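Local coordinates for acyl-CoA synthetase (AMP-forming)/AMP-acid ligase II-like protein (Dyadobacter fermentans, PDB 4GS5) that probably activates medium-chain fatty acids with ATP and joins them to coenzyme A, releasing AMP, at residues E32-G37 / A60-S65. Sequence-based numbering, arbitrary orientation.
Sequences EKWLGG and AQLAAS. With EDO (1,2-ethanediol), chain U.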
# COMPACT_ATOMS: atom_id res chain seq x y z
N GLU A 32 29.19 5.99 -5.04
CA GLU A 32 30.56 5.53 -5.18
C GLU A 32 30.60 4.02 -4.98
O GLU A 32 31.22 3.31 -5.76
CB GLU A 32 31.47 6.25 -4.19
CG GLU A 32 31.78 7.69 -4.58
CD GLU A 32 32.86 7.79 -5.66
OE1 GLU A 32 34.06 7.69 -5.30
OE2 GLU A 32 32.52 7.98 -6.85
N LYS A 33 29.89 3.53 -3.96
CA LYS A 33 29.88 2.09 -3.70
C LYS A 33 29.20 1.31 -4.83
O LYS A 33 29.69 0.25 -5.26
CB LYS A 33 29.24 1.76 -2.34
CG LYS A 33 29.39 0.29 -1.97
CD LYS A 33 28.74 -0.08 -0.65
CE LYS A 33 28.89 -1.58 -0.40
NZ LYS A 33 28.16 -2.09 0.79
N TRP A 34 28.07 1.81 -5.33
CA TRP A 34 27.39 1.16 -6.44
C TRP A 34 28.33 1.00 -7.64
O TRP A 34 28.51 -0.10 -8.16
CB TRP A 34 26.13 1.92 -6.86
CG TRP A 34 25.40 1.25 -7.98
CD1 TRP A 34 25.54 1.50 -9.32
CD2 TRP A 34 24.42 0.22 -7.86
NE1 TRP A 34 24.71 0.68 -10.04
CE2 TRP A 34 24.01 -0.12 -9.17
CE3 TRP A 34 23.85 -0.46 -6.78
CZ2 TRP A 34 23.05 -1.10 -9.42
CZ3 TRP A 34 22.90 -1.43 -7.03
CH2 TRP A 34 22.50 -1.74 -8.34
N LEU A 35 28.91 2.12 -8.07
CA LEU A 35 29.82 2.13 -9.22
C LEU A 35 31.03 1.22 -9.02
O LEU A 35 31.54 0.64 -9.98
CB LEU A 35 30.28 3.57 -9.52
CG LEU A 35 29.14 4.55 -9.82
CD1 LEU A 35 29.67 5.97 -10.01
CD2 LEU A 35 28.33 4.11 -11.04
N GLY A 36 31.48 1.09 -7.78
CA GLY A 36 32.63 0.26 -7.46
C GLY A 36 32.42 -1.23 -7.70
O GLY A 36 33.39 -1.98 -7.83
N GLY A 37 31.16 -1.67 -7.73
CA GLY A 37 30.85 -3.04 -8.08
C GLY A 37 30.33 -3.93 -6.96
O GLY A 37 30.09 -5.12 -7.18
N ALA A 60 21.96 -7.39 -7.53
CA ALA A 60 21.06 -7.94 -8.54
C ALA A 60 19.62 -7.49 -8.30
O ALA A 60 18.87 -7.19 -9.26
CB ALA A 60 21.17 -9.46 -8.57
N GLN A 61 19.23 -7.46 -7.03
CA GLN A 61 17.89 -7.03 -6.61
C GLN A 61 17.62 -5.59 -7.03
O GLN A 61 16.59 -5.28 -7.62
CB GLN A 61 17.78 -7.08 -5.08
CG GLN A 61 17.45 -8.43 -4.52
CD GLN A 61 17.20 -8.38 -3.03
OE1 GLN A 61 18.14 -8.38 -2.24
NE2 GLN A 61 15.94 -8.35 -2.63
N LEU A 62 18.54 -4.71 -6.64
CA LEU A 62 18.42 -3.30 -6.94
C LEU A 62 18.39 -3.05 -8.45
O LEU A 62 17.59 -2.24 -8.94
CB LEU A 62 19.58 -2.53 -6.30
CG LEU A 62 19.59 -2.60 -4.76
CD1 LEU A 62 20.86 -2.01 -4.16
CD2 LEU A 62 18.35 -1.92 -4.17
N ALA A 63 19.26 -3.74 -9.19
CA ALA A 63 19.33 -3.57 -10.63
C ALA A 63 18.04 -4.02 -11.32
O ALA A 63 17.58 -3.39 -12.27
CB ALA A 63 20.55 -4.32 -11.21
N ALA A 64 17.48 -5.13 -10.86
CA ALA A 64 16.25 -5.66 -11.41
C ALA A 64 15.11 -4.68 -11.18
O ALA A 64 14.32 -4.41 -12.08
CB ALA A 64 15.92 -7.00 -10.79
N SER A 65 15.06 -4.12 -9.98
CA SER A 65 14.01 -3.18 -9.59
C SER A 65 14.05 -1.90 -10.43
O SER A 65 13.03 -1.46 -10.96
CB SER A 65 14.14 -2.87 -8.10
OG SER A 65 13.15 -1.98 -7.67
C1 EDO U . 25.68 0.36 1.39
O1 EDO U . 26.10 -0.73 2.23
C2 EDO U . 25.85 1.67 2.13
O2 EDO U . 26.10 2.73 1.22
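Trp34, in the last turn of helix 22-36, faces Leu62 in the first turns of helix 59-72 with their CA atoms 10.0 Å apart, a separation bridged by the indole of Trp34 together with the CB of Leu62. This is helix-to-helix packing within an AMP-binding enzyme of the ANL superfamily, and the first helix ends in a Schellman motif: Gly37, at positive phi (110°), donates its N-H to Trp34 O, N to O 3.1 Å, and more weakly to Lys33 O. A chi1 of -179° sets CG of Trp34 trans to its own N and beside the carbonyl carbon, which sends the benzo ring toward helix 59-72. Leu62 CB touches both Trp34 CZ3 and Trp34 CH2, at 3.6 Å each. At the ring's edge, near its plane, Trp34 CZ3 meets Leu62 CD1 at 3.6 Å and Trp34 CH2 lies 3.9 Å from Ala63 N. Around the same indole, Phe41 of strand 40-46 meets it with ring planes at about 25°, Arg59 adds a cation-pi contact while its NH1 hydrogen-bonds to Trp34 O, and Met100 of helix 90-102 also touches it. Were Trp34 an alanine, the helices would probably be left with a gap, Leu62 and Ala63 losing this neighbour and Arg59 its cation-pi mate. Beside this contact, the extended chain of Lys33 carries NZ to O1 of a 1,2-ethanediol, probably from the crystallisation liquor, in a 2.9 Å hydrogen bond.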